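Long-range contacts in TLR1789 protein (Thermosynechococcus elongatus, PDB 2X8X), which probably helps insert proteins into the cyanobacterial outer membrane, this chain being its N-terminal, presumably periplasmic part, built of three POTRA domains: residues E151-V157 against T184-L190; I116-N120 against G131-G135; K4-V10 against T29-T35. All blocks are in the same frame, centred on the assembly; numbering follows the deposited sequence.

From the N terminus, contact 3 comes first: it closes the loop that runs through helix 17-26 and lays residues 29-35 along the edge of strand 5-13. Contact 2 follows, bringing helix 109-125 onto strand 132-139 across a connection of only ten residues. Contact 1 then joins the start of strand 154-161 to the turn ahead of helix 192-205. The three follow one another in series, without nesting or crossing, in step with three successive POTRA repeats. Centres of contacts 1 and 2 lie about 18 Å apart and those of contacts 1 and 3 about 61 Å, as expected of an elongated chain. Contacts 1 and 3 repeat one scheme, strand edge against Pro-Gly turn.

Contact 1: E151-V157 against T184-L190; sequences EGVVEQV and TQPGVVL
Val154 O receives the amide of Gly187 at 2.6 Å between Val154 O and Gly187 N, the shortest polar bond between 151-157 and 184-190, with the donor almost head-on to the carbonyl. The same residue also donates: Val154 N forms a hydrogen bond to Val188 O at 2.8 Å, with an N-H...O angle of 172°, so both its backbone polar atoms are bonded to the turn. A third bond, from Leu190 N to Gly152 O (2.8 Å), arrives 28° out of the carbonyl plane. One step further, a water donates to both Glu151 O and Leu190 O and so extends this row of bonds.

Gly187 sits in a type II turn from Gln185 to Val188, and its positive phi of 88° is the value such a turn needs at its third residue. Side chains fill in around the backbone bonds. Val154 points at the turn; its CG2, anti to the carbonyl carbon, lies 4.0 Å from Leu190 CB and also meets CG2 of Val188. The ring of Pro186 lies against the chain beyond, with its CB 3.3 Å from Glu155 O, and Val157 CG2 meets the ring at CD. At the opposite end of the pairing, Val189 CG1 rests 3.2 Å from Glu151 O. The carboxylate of Glu151 ties the start of 151-157 to the amides of Gln88, Val89 and Leu90 and to Tyr123 OH of helix 109-125.

A Pro-Gly type II turn is thus bonded to one edge of the first strand of the last POTRA repeat. On its other edge, strand 154-161 pairs with strand 224-232, through backbone bonds from Glu155 to Val224 and from Gln156 to Leu226. Helix 192-205 packs against the turn segment through Val195, which touches Thr184 and Leu190, and its Asp198 binds the Thr184 hydroxyl.

Contact 2: I116-N120 against G131-G135; sequences IEKIN and GQVVG
Val133, Asn120 and Ile116 bury more surface here than any other residues, and Val133 stands at the centre, its side chain directed at helix 109-125. CG2 of Ile116 meets Val133 CB at 3.7 Å, the two side chains crossing at about a right angle. Ile119 supplies the neighbouring surface: its CG2, anti to the backbone N (chi1 -73° places CG1 beside that N), approaches Val133 CG2 at 3.7 Å. One branched residue of the strand is thus met by methyls from two positions of the helix.

Asn120 adds the polar part. Its OD1 accepts the amide of Val133, 2.9 Å from Val133 N, with the donor in the carbonyl plane and on a lone pair. The same OD1 lies 3.2 Å from Gln132 CA. At the other end of the amide, ND2 donates to a water 2.8 Å away, and that water donates in turn to Val133 O. Both polar backbone atoms of Val133 are therefore engaged by Asn120, one directly and one through water, which would fix the rotation of the amide group.

The axes of helix 116-120 and strand 132-134 come within 7.5 Å, with 133° between their directions, so the helix crosses the strand at a slant, nearer antiparallel than parallel. Leu147 and Val149 of strand 144-150 continue the apolar layer at Ile119 and Val133, and Ile98 and Phe99 touch Ile119. Helices 92-99 and 109-125 against strands 81-85, 132-139 and 144-150 make up the beta-alpha-alpha-beta-beta fold of a POTRA domain.

Contact 3: K4-V10 against T29-T35; sequences KVLIAEV and TRPGSTT
Ile7 reaches over Thr35, its CD1 3.5 Å from Thr35 CG2, closer than carbons usually pack. With CG1 anti to the carbonyl carbon (chi1 -54°), the chain spans the inner side of the 29-35 turn, and CG1 also meets Thr29 CG2 at 3.7 Å. Thr29 and Thr35 both touch Leu40 of helix 37-48, while Ile7 lies on Ile69 of strand 66-75, so these side chains join the sheet to the helix.

The backbones form a short antiparallel ladder. Val5 and Thr35 are a hydrogen-bonded pair: Val5 N to Thr35 O measures 2.8 Å, and Thr35 N returns a bond to Val5 O. Leu6 and Thr34 follow as a non-hydrogen-bonded pair, and Ile7 N then donates to Ser33 O with an N-H...O angle of 156°. Strand 34-35 thereby becomes an outer strand of the POTRA sheet, added beside strand 5-13.

Where the ladder ends, a type II turn from Arg30 to Ser33 takes over. Gly32, at phi 98°, fills its third position and gives its amide to Ile7 O, 2.8 Å from Gly32 N. Arg30 O is gripped twice by Ser33, through the backbone N and through OG, the latter at 3.1 Å.

Farther along, Pro31 CB lies 3.4 Å from Ala8 O, and Val10 CG2 comes against the ring at Pro31 CD. Outside, Lys4 sets its CB 3.5 Å from Thr34 CG2, the two side chains passing at a slant at the exposed margin of the sheet.

Contact 1: E151-V157 against T184-L190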
ATOM      1  N   GLU A 151       7.591   0.496  -8.273  1.00 18.83           N
ATOM      2  CA  GLU A 151       7.322   1.745  -8.934  1.00 19.03           C
ATOM      3  C   GLU A 151       6.984   1.539 -10.410  1.00 19.60           C
ATOM      4  O   GLU A 151       6.391   2.418 -11.006  1.00 18.96           O
ATOM      5  CB  GLU A 151       8.562   2.604  -8.839  1.00 17.89           C
ATOM      6  CG  GLU A 151       8.900   2.912  -7.368  1.00 21.51           C
ATOM      7  CD  GLU A 151       9.771   4.124  -7.251  1.00 25.29           C
ATOM      8  OE1 GLU A 151      10.499   4.431  -8.218  1.00 27.66           O
ATOM      9  OE2 GLU A 151       9.709   4.781  -6.217  1.00 24.18           O
ATOM     10  N   GLY A 152       7.348   0.388 -10.978  1.00 18.63           N
ATOM     11  CA  GLY A 152       7.098   0.121 -12.417  1.00 20.20           C
ATOM     12  C   GLY A 152       8.370   0.332 -13.245  1.00 21.50           C
ATOM     13  O   GLY A 152       8.362   0.997 -14.272  1.00 22.71           O
ATOM     14  N   VAL A 153       9.495  -0.175 -12.761  1.00 21.92           N
ATOM     15  CA  VAL A 153      10.797  -0.094 -13.482  1.00 21.33           C
ATOM     16  C   VAL A 153      10.737  -0.926 -14.794  1.00 19.99           C
ATOM     17  O   VAL A 153      10.203  -2.059 -14.831  1.00 18.35           O
ATOM     18  CB  VAL A 153      12.012  -0.561 -12.564  1.00 21.75           C
ATOM     19  CG1 VAL A 153      13.406  -0.504 -13.340  1.00 20.75           C
ATOM     20  CG2 VAL A 153      12.108   0.293 -11.316  1.00 20.40           C
ATOM     21  N   VAL A 154      11.231  -0.283 -15.862  1.00 21.47           N
ATOM     22  CA  VAL A 154      11.376  -0.866 -17.200  1.00 20.89           C
ATOM     23  C   VAL A 154      12.689  -1.670 -17.228  1.00 23.09           C
ATOM     24  O   VAL A 154      13.792  -1.120 -17.149  1.00 24.75           O
ATOM     25  CB  VAL A 154      11.283   0.203 -18.326  1.00 21.44           C
ATOM     26  CG1 VAL A 154      11.520  -0.459 -19.676  1.00 18.46           C
ATOM     27  CG2 VAL A 154       9.841   0.825 -18.357  1.00 15.14           C
ATOM     28  N   GLU A 155      12.535  -2.977 -17.253  1.00 23.97           N
ATOM     29  CA  GLU A 155      13.637  -3.934 -17.354  1.00 26.05           C
ATOM     30  C   GLU A 155      14.122  -3.969 -18.834  1.00 25.18           C
ATOM     31  O   GLU A 155      15.308  -3.747 -19.121  1.00 23.36           O
ATOM     32  CB  GLU A 155      13.136  -5.300 -16.877  1.00 25.56           C
ATOM     33  CG  GLU A 155      14.178  -6.136 -16.192  1.00 32.70           C
ATOM     34  CD  GLU A 155      13.626  -7.500 -15.742  1.00 36.27           C
ATOM     35  OE1 GLU A 155      13.294  -7.621 -14.524  1.00 31.49           O
ATOM     36  OE2 GLU A 155      13.529  -8.427 -16.611  1.00 36.42           O
ATOM     37  N   GLN A 156      13.208  -4.204 -19.788  1.00 24.72           N
ATOM     38  CA  GLN A 156      13.569  -4.083 -21.194  1.00 25.76           C
ATOM     39  C   GLN A 156      12.495  -3.472 -22.043  1.00 24.29           C
ATOM     40  O   GLN A 156      11.342  -3.274 -21.618  1.00 22.59           O
ATOM     41  CB  GLN A 156      14.012  -5.415 -21.855  1.00 28.65           C
ATOM     42  CG  GLN A 156      13.277  -6.629 -21.341  1.00 34.42           C
ATOM     43  CD  GLN A 156      13.841  -7.949 -21.901  1.00 41.83           C
ATOM     44  OE1 GLN A 156      14.801  -7.961 -22.666  1.00 45.78           O
ATOM     45  NE2 GLN A 156      13.227  -9.055 -21.516  1.00 44.16           N
ATOM     46  N   VAL A 157      12.890  -3.142 -23.250  1.00 22.82           N
ATOM     47  CA  VAL A 157      11.902  -2.697 -24.232  1.00 23.01           C
ATOM     48  C   VAL A 157      12.122  -3.560 -25.463  1.00 23.54           C
ATOM     49  O   VAL A 157      13.241  -3.603 -25.990  1.00 22.44           O
ATOM     50  CB  VAL A 157      12.058  -1.194 -24.612  1.00 22.88           C
ATOM     51  CG1 VAL A 157      11.012  -0.752 -25.693  1.00 25.04           C
ATOM     52  CG2 VAL A 157      11.976  -0.338 -23.369  1.00 24.85           C
ATOM     53  N   THR A 184      11.393   6.535 -22.815  1.00 28.01           N
ATOM     54  CA  THR A 184      11.185   5.262 -22.107  1.00 27.55           C
ATOM     55  C   THR A 184      12.276   4.269 -22.539  1.00 28.63           C
ATOM     56  O   THR A 184      12.292   3.860 -23.699  1.00 28.58           O
ATOM     57  CB  THR A 184       9.800   4.693 -22.447  1.00 28.74           C
ATOM     58  OG1 THR A 184       8.810   5.687 -22.161  1.00 25.62           O
ATOM     59  CG2 THR A 184       9.474   3.435 -21.605  1.00 26.90           C
ATOM     60  N   GLN A 185      13.216   3.933 -21.632  1.00 29.62           N
ATOM     61  CA  GLN A 185      14.411   3.090 -21.939  1.00 30.32           C
ATOM     62  C   GLN A 185      14.594   2.124 -20.753  1.00 29.87           C
ATOM     63  O   GLN A 185      14.056   2.373 -19.707  1.00 29.93           O
ATOM     64  CB  GLN A 185      15.691   3.941 -22.148  1.00 29.91           C
ATOM     65  CG  GLN A 185      15.579   4.907 -23.335  1.00 33.33           C
ATOM     66  CD  GLN A 185      15.711   4.233 -24.710  1.00 38.41           C
ATOM     67  OE1 GLN A 185      16.129   3.088 -24.798  1.00 41.40           O
ATOM     68  NE2 GLN A 185      15.386   4.966 -25.789  1.00 38.16           N
ATOM     69  N   PRO A 186      15.302   0.999 -20.930  1.00 29.70           N
ATOM     70  CA  PRO A 186      15.563   0.185 -19.726  1.00 28.88           C
ATOM     71  C   PRO A 186      16.140   0.984 -18.545  1.00 28.32           C
ATOM     72  O   PRO A 186      16.930   1.923 -18.760  1.00 27.50           O
ATOM     73  CB  PRO A 186      16.525  -0.896 -20.203  1.00 28.30           C
ATOM     74  CG  PRO A 186      16.156  -1.084 -21.630  1.00 30.17           C
ATOM     75  CD  PRO A 186      15.688   0.302 -22.176  1.00 29.10           C
ATOM     76  N   GLY A 187      15.664   0.655 -17.326  1.00 27.72           N
ATOM     77  CA  GLY A 187      16.005   1.384 -16.111  1.00 27.44           C
ATOM     78  C   GLY A 187      15.161   2.586 -15.713  1.00 27.32           C
ATOM     79  O   GLY A 187      15.316   3.069 -14.600  1.00 27.84           O
ATOM     80  N   VAL A 188      14.288   3.126 -16.585  1.00 26.81           N
ATOM     81  CA  VAL A 188      13.460   4.270 -16.163  1.00 24.61           C
ATOM     82  C   VAL A 188      12.227   3.641 -15.506  1.00 24.77           C
ATOM     83  O   VAL A 188      11.947   2.447 -15.724  1.00 23.10           O
ATOM     84  CB  VAL A 188      12.994   5.165 -17.335  1.00 27.70           C
ATOM     85  CG1 VAL A 188      14.197   5.611 -18.166  1.00 28.65           C
ATOM     86  CG2 VAL A 188      11.966   4.387 -18.237  1.00 25.05           C
ATOM     87  N   VAL A 189      11.517   4.417 -14.682  1.00 22.42           N
ATOM     88  CA  VAL A 189      10.238   4.008 -14.140  1.00 21.74           C
ATOM     89  C   VAL A 189       9.172   4.437 -15.181  1.00 22.39           C
ATOM     90  O   VAL A 189       9.088   5.589 -15.566  1.00 22.81           O
ATOM     91  CB  VAL A 189       9.916   4.789 -12.833  1.00 20.81           C
ATOM     92  CG1 VAL A 189       8.599   4.379 -12.289  1.00 19.84           C
ATOM     93  CG2 VAL A 189      11.029   4.629 -11.801  1.00 19.40           C
ATOM     94  N   LEU A 190       8.379   3.491 -15.618  1.00 23.51           N
ATOM     95  CA  LEU A 190       7.319   3.743 -16.630  1.00 24.46           C
ATOM     96  C   LEU A 190       6.410   4.939 -16.278  1.00 26.10           C
ATOM     97  O   LEU A 190       5.815   5.010 -15.175  1.00 24.82           O
ATOM     98  CB  LEU A 190       6.507   2.436 -16.826  1.00 24.72           C
ATOM     99  CG  LEU A 190       5.462   2.435 -17.961  1.00 27.09           C
ATOM    100  CD1 LEU A 190       6.247   2.468 -19.260  1.00 28.18           C
ATOM    101  CD2 LEU A 190       4.648   1.158 -17.920  1.00 27.03           C
TER
HETATM  102  O   HOH W   1       4.818   3.479 -13.169  1.00 24.57           O

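Contact 2: I116-N120 against G131-G135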
ATOM      1  N   ILE A 116      -0.110   5.463   3.158  1.00 15.80           N
ATOM      2  CA  ILE A 116       0.150   4.560   2.044  1.00 16.34           C
ATOM      3  C   ILE A 116      -0.651   5.064   0.863  1.00 17.13           C
ATOM      4  O   ILE A 116      -0.120   5.172  -0.270  1.00 18.12           O
ATOM      5  CB  ILE A 116      -0.224   3.091   2.401  1.00 15.51           C
ATOM      6  CG1 ILE A 116       0.795   2.543   3.398  1.00 13.96           C
ATOM      7  CG2 ILE A 116      -0.288   2.247   1.141  1.00 15.08           C
ATOM      8  CD1 ILE A 116       0.432   1.158   3.878  1.00 18.03           C
ATOM      9  N   GLU A 117      -1.886   5.524   1.121  1.00 18.24           N
ATOM     10  CA  GLU A 117      -2.684   6.106   0.023  1.00 18.92           C
ATOM     11  C   GLU A 117      -2.081   7.405  -0.545  1.00 18.12           C
ATOM     12  O   GLU A 117      -2.188   7.659  -1.742  1.00 17.86           O
ATOM     13  CB  GLU A 117      -4.148   6.358   0.385  1.00 20.55           C
ATOM     14  CG  GLU A 117      -4.965   5.081   0.587  1.00 32.51           C
ATOM     15  CD  GLU A 117      -4.567   3.896  -0.404  1.00 45.53           C
ATOM     16  OE1 GLU A 117      -4.513   4.077  -1.672  1.00 48.65           O
ATOM     17  OE2 GLU A 117      -4.329   2.748   0.096  1.00 47.70           O
ATOM     18  N   LYS A 118      -1.443   8.207   0.299  1.00 16.86           N
ATOM     19  CA  LYS A 118      -0.701   9.379  -0.197  1.00 17.49           C
ATOM     20  C   LYS A 118       0.451   8.982  -1.090  1.00 16.93           C
ATOM     21  O   LYS A 118       0.794   9.680  -2.066  1.00 18.36           O
ATOM     22  CB  LYS A 118      -0.178  10.192   0.996  1.00 16.08           C
ATOM     23  CG  LYS A 118      -1.325  11.153   1.496  1.00 18.45           C
ATOM     24  CD  LYS A 118      -0.804  11.987   2.676  1.00 25.74           C
ATOM     25  CE  LYS A 118      -0.736  11.059   3.952  1.00 35.10           C
ATOM     26  NZ  LYS A 118      -1.789  11.076   5.066  1.00 30.39           N
ATOM     27  N   ILE A 119       1.110   7.886  -0.755  1.00 17.13           N
ATOM     28  CA  ILE A 119       2.229   7.453  -1.644  1.00 14.89           C
ATOM     29  C   ILE A 119       1.667   7.030  -3.040  1.00 16.87           C
ATOM     30  O   ILE A 119       2.208   7.396  -4.092  1.00 17.57           O
ATOM     31  CB  ILE A 119       3.015   6.315  -0.984  1.00 14.24           C
ATOM     32  CG1 ILE A 119       3.874   6.821   0.166  1.00 13.83           C
ATOM     33  CG2 ILE A 119       3.853   5.574  -2.047  1.00 15.00           C
ATOM     34  CD1 ILE A 119       4.417   5.573   1.025  1.00 12.73           C
ATOM     35  N   ASN A 120       0.607   6.246  -3.045  1.00 17.46           N
ATOM     36  CA  ASN A 120       0.023   5.717  -4.318  1.00 19.82           C
ATOM     37  C   ASN A 120      -0.525   6.865  -5.117  1.00 20.85           C
ATOM     38  O   ASN A 120      -0.469   6.845  -6.345  1.00 20.62           O
ATOM     39  CB  ASN A 120      -1.090   4.709  -4.031  1.00 19.25           C
ATOM     40  CG  ASN A 120      -0.562   3.430  -3.351  1.00 18.96           C
ATOM     41  OD1 ASN A 120       0.642   3.129  -3.433  1.00 20.28           O
ATOM     42  ND2 ASN A 120      -1.455   2.668  -2.695  1.00 16.42           N
ATOM     43  N   GLY A 131       3.038   2.488 -10.322  1.00 19.41           N
ATOM     44  CA  GLY A 131       3.704   2.551  -9.038  1.00 18.42           C
ATOM     45  C   GLY A 131       2.770   2.364  -7.851  1.00 20.24           C
ATOM     46  O   GLY A 131       1.677   2.946  -7.844  1.00 18.08           O
ATOM     47  N   GLN A 132       3.167   1.624  -6.816  1.00 18.02           N
ATOM     48  CA  GLN A 132       2.234   1.526  -5.653  1.00 18.75           C
ATOM     49  C   GLN A 132       3.034   0.854  -4.562  1.00 18.65           C
ATOM     50  O   GLN A 132       4.047   0.199  -4.872  1.00 18.93           O
ATOM     51  CB  GLN A 132       1.037   0.613  -5.962  1.00 19.33           C
ATOM     52  CG  GLN A 132       1.540  -0.814  -6.291  1.00 21.49           C
ATOM     53  CD  GLN A 132       0.386  -1.822  -6.609  1.00 35.11           C
ATOM     54  OE1 GLN A 132      -0.775  -1.536  -6.394  1.00 39.31           O
ATOM     55  NE2 GLN A 132       0.733  -2.982  -7.148  1.00 37.27           N
ATOM     56  N   VAL A 133       2.530   0.963  -3.325  1.00 17.67           N
ATOM     57  CA  VAL A 133       3.043   0.229  -2.158  1.00 15.53           C
ATOM     58  C   VAL A 133       2.598  -1.195  -2.335  1.00 17.26           C
ATOM     59  O   VAL A 133       1.482  -1.422  -2.818  1.00 17.01           O
ATOM     60  CB  VAL A 133       2.463   0.843  -0.864  1.00 15.44           C
ATOM     61  CG1 VAL A 133       2.808   0.030   0.399  1.00 14.51           C
ATOM     62  CG2 VAL A 133       3.027   2.238  -0.708  1.00 14.55           C
ATOM     63  N   VAL A 134       3.462  -2.156  -2.003  1.00 16.01           N
ATOM     64  CA  VAL A 134       3.153  -3.568  -2.103  1.00 18.27           C
ATOM     65  C   VAL A 134       3.469  -4.272  -0.785  1.00 19.87           C
ATOM     66  O   VAL A 134       4.352  -3.830   0.020  1.00 19.48           O
ATOM     67  CB  VAL A 134       3.978  -4.292  -3.257  1.00 18.43           C
ATOM     68  CG1 VAL A 134       3.600  -3.747  -4.608  1.00 19.53           C
ATOM     69  CG2 VAL A 134       5.446  -4.078  -3.090  1.00 17.04           C
ATOM     70  N   GLY A 135       2.723  -5.338  -0.524  1.00 21.43           N
ATOM     71  CA  GLY A 135       3.002  -6.152   0.658  1.00 23.67           C
ATOM     72  C   GLY A 135       2.324  -5.579   1.883  1.00 24.18           C
ATOM     73  O   GLY A 135       1.544  -4.612   1.797  1.00 24.11           O
TER
HETATM   74  O   HOH W   2      -0.881  -0.017  -2.174  1.00 22.18           O

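Contact 3: K4-V10 against T29-T35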
ATOM      1  N   LYS A   4     -26.288 -14.651  30.754  1.00 41.95           N
ATOM      2  CA  LYS A   4     -26.024 -13.236  31.006  1.00 39.38           C
ATOM      3  C   LYS A   4     -25.312 -13.098  32.362  1.00 37.39           C
ATOM      4  O   LYS A   4     -25.659 -13.806  33.278  1.00 38.00           O
ATOM      5  CB  LYS A   4     -27.380 -12.508  31.084  1.00 39.41           C
ATOM      6  CG  LYS A   4     -28.104 -12.184  29.737  1.00 40.89           C
ATOM      7  CD  LYS A   4     -29.568 -11.690  29.975  1.00 43.12           C
ATOM      8  CE  LYS A   4     -30.088 -10.695  28.879  1.00 44.99           C
ATOM      9  NZ  LYS A   4     -31.339  -9.883  29.257  1.00 44.91           N
ATOM     10  N   VAL A   5     -24.345 -12.192  32.517  1.00 35.00           N
ATOM     11  CA  VAL A   5     -23.653 -11.966  33.812  1.00 32.44           C
ATOM     12  C   VAL A   5     -23.627 -10.485  34.176  1.00 31.11           C
ATOM     13  O   VAL A   5     -23.398  -9.642  33.313  1.00 30.24           O
ATOM     14  CB  VAL A   5     -22.143 -12.408  33.781  1.00 33.44           C
ATOM     15  CG1 VAL A   5     -21.524 -12.284  35.173  1.00 32.10           C
ATOM     16  CG2 VAL A   5     -21.972 -13.831  33.226  1.00 32.61           C
ATOM     17  N   LEU A   6     -23.832 -10.165  35.444  1.00 29.46           N
ATOM     18  CA  LEU A   6     -23.695  -8.776  35.933  1.00 29.26           C
ATOM     19  C   LEU A   6     -22.252  -8.364  36.302  1.00 29.27           C
ATOM     20  O   LEU A   6     -21.592  -9.058  37.082  1.00 30.20           O
ATOM     21  CB  LEU A   6     -24.657  -8.517  37.104  1.00 28.40           C
ATOM     22  CG  LEU A   6     -24.618  -7.163  37.842  1.00 28.25           C
ATOM     23  CD1 LEU A   6     -25.207  -6.048  36.977  1.00 28.99           C
ATOM     24  CD2 LEU A   6     -25.349  -7.215  39.187  1.00 24.70           C
ATOM     25  N   ILE A   7     -21.800  -7.210  35.812  1.00 28.24           N
ATOM     26  CA  ILE A   7     -20.411  -6.759  35.921  1.00 27.94           C
ATOM     27  C   ILE A   7     -20.267  -5.766  37.059  1.00 28.03           C
ATOM     28  O   ILE A   7     -21.070  -4.846  37.159  1.00 28.33           O
ATOM     29  CB  ILE A   7     -19.936  -6.059  34.568  1.00 28.87           C
ATOM     30  CG1 ILE A   7     -20.172  -6.964  33.354  1.00 26.96           C
ATOM     31  CG2 ILE A   7     -18.446  -5.575  34.631  1.00 27.33           C
ATOM     32  CD1 ILE A   7     -19.743  -8.439  33.550  1.00 28.26           C
ATOM     33  N   ALA A   8     -19.256  -5.957  37.924  1.00 27.80           N
ATOM     34  CA  ALA A   8     -18.944  -5.004  39.022  1.00 26.85           C
ATOM     35  C   ALA A   8     -17.882  -3.940  38.707  1.00 27.17           C
ATOM     36  O   ALA A   8     -17.968  -2.804  39.213  1.00 26.46           O
ATOM     37  CB  ALA A   8     -18.552  -5.744  40.287  1.00 26.99           C
ATOM     38  N   GLU A   9     -16.848  -4.304  37.927  1.00 26.71           N
ATOM     39  CA  GLU A   9     -15.818  -3.325  37.517  1.00 26.86           C
ATOM     40  C   GLU A   9     -15.276  -3.688  36.158  1.00 26.50           C
ATOM     41  O   GLU A   9     -15.301  -4.849  35.719  1.00 24.68           O
ATOM     42  CB  GLU A   9     -14.671  -3.101  38.556  1.00 27.57           C
ATOM     43  CG  GLU A   9     -13.680  -4.256  38.752  1.00 31.64           C
ATOM     44  CD  GLU A   9     -12.748  -4.121  40.029  1.00 38.59           C
ATOM     45  OE1 GLU A   9     -11.757  -3.352  39.951  1.00 38.68           O
ATOM     46  OE2 GLU A   9     -12.989  -4.788  41.095  1.00 41.62           O
ATOM     47  N   VAL A  10     -14.799  -2.644  35.508  1.00 26.39           N
ATOM     48  CA  VAL A  10     -14.195  -2.784  34.202  1.00 26.57           C
ATOM     49  C   VAL A  10     -12.831  -2.143  34.375  1.00 27.91           C
ATOM     50  O   VAL A  10     -12.721  -1.024  34.886  1.00 28.31           O
ATOM     51  CB  VAL A  10     -15.074  -2.106  33.093  1.00 25.89           C
ATOM     52  CG1 VAL A  10     -14.408  -2.236  31.688  1.00 23.39           C
ATOM     53  CG2 VAL A  10     -16.434  -2.756  33.047  1.00 21.30           C
ATOM     54  N   THR A  29     -19.491  -2.371  27.659  1.00 31.49           N
ATOM     55  CA  THR A  29     -19.529  -2.994  28.983  1.00 31.55           C
ATOM     56  C   THR A  29     -19.062  -1.988  30.044  1.00 31.13           C
ATOM     57  O   THR A  29     -17.954  -1.402  29.954  1.00 32.41           O
ATOM     58  CB  THR A  29     -18.736  -4.342  29.036  1.00 31.88           C
ATOM     59  OG1 THR A  29     -19.174  -5.216  27.963  1.00 33.18           O
ATOM     60  CG2 THR A  29     -18.996  -5.028  30.374  1.00 32.29           C
ATOM     61  N   ARG A  30     -19.951  -1.768  31.011  1.00 30.20           N
ATOM     62  CA  ARG A  30     -19.784  -0.865  32.151  1.00 29.60           C
ATOM     63  C   ARG A  30     -19.997  -1.636  33.468  1.00 26.92           C
ATOM     64  O   ARG A  30     -20.622  -2.688  33.471  1.00 24.33           O
ATOM     65  CB  ARG A  30     -20.835   0.285  32.130  1.00 30.53           C
ATOM     66  CG  ARG A  30     -21.009   1.092  30.794  1.00 35.25           C
ATOM     67  CD  ARG A  30     -19.832   2.045  30.538  1.00 39.76           C
ATOM     68  NE  ARG A  30     -19.790   2.539  29.149  1.00 44.71           N
ATOM     69  CZ  ARG A  30     -18.671   2.767  28.440  1.00 46.29           C
ATOM     70  NH1 ARG A  30     -17.453   2.527  28.975  1.00 42.22           N
ATOM     71  NH2 ARG A  30     -18.774   3.223  27.171  1.00 47.61           N
ATOM     72  N   PRO A  31     -19.475  -1.085  34.586  1.00 26.92           N
ATOM     73  CA  PRO A  31     -19.873  -1.554  35.925  1.00 26.85           C
ATOM     74  C   PRO A  31     -21.369  -1.323  36.048  1.00 26.52           C
ATOM     75  O   PRO A  31     -21.854  -0.229  35.718  1.00 25.65           O
ATOM     76  CB  PRO A  31     -19.110  -0.614  36.888  1.00 26.92           C
ATOM     77  CG  PRO A  31     -18.031   0.071  36.013  1.00 28.02           C
ATOM     78  CD  PRO A  31     -18.644   0.142  34.658  1.00 27.46           C
ATOM     79  N   GLY A  32     -22.088  -2.360  36.460  1.00 26.25           N
ATOM     80  CA  GLY A  32     -23.538  -2.281  36.642  1.00 27.15           C
ATOM     81  C   GLY A  32     -24.339  -2.826  35.472  1.00 27.55           C
ATOM     82  O   GLY A  32     -25.578  -2.919  35.559  1.00 28.16           O
ATOM     83  N   SER A  33     -23.636  -3.194  34.388  1.00 27.72           N
ATOM     84  CA  SER A  33     -24.288  -3.656  33.170  1.00 27.83           C
ATOM     85  C   SER A  33     -24.260  -5.182  33.127  1.00 27.58           C
ATOM     86  O   SER A  33     -23.390  -5.807  33.746  1.00 27.32           O
ATOM     87  CB  SER A  33     -23.685  -2.989  31.912  1.00 27.94           C
ATOM     88  OG  SER A  33     -22.612  -3.746  31.385  1.00 30.12           O
ATOM     89  N   THR A  34     -25.257  -5.768  32.462  1.00 27.51           N
ATOM     90  CA  THR A  34     -25.346  -7.210  32.219  1.00 27.92           C
ATOM     91  C   THR A  34     -24.792  -7.526  30.827  1.00 29.65           C
ATOM     92  O   THR A  34     -25.231  -6.939  29.850  1.00 30.82           O
ATOM     93  CB  THR A  34     -26.841  -7.636  32.267  1.00 28.56           C
ATOM     94  OG1 THR A  34     -27.416  -7.356  33.574  1.00 25.11           O
ATOM     95  CG2 THR A  34     -27.043  -9.114  31.917  1.00 27.03           C
ATOM     96  N   THR A  35     -23.848  -8.448  30.723  1.00 30.33           N
ATOM     97  CA  THR A  35     -23.271  -8.799  29.434  1.00 31.66           C
ATOM     98  C   THR A  35     -23.331 -10.325  29.111  1.00 31.57           C
ATOM     99  O   THR A  35     -23.571 -11.167  30.009  1.00 30.80           O
ATOM    100  CB  THR A  35     -21.829  -8.220  29.310  1.00 32.49           C
ATOM    101  OG1 THR A  35     -21.328  -8.435  27.988  1.00 34.05           O
ATOM    102  CG2 THR A  35     -20.833  -8.899  30.289  1.00 35.20           C
TER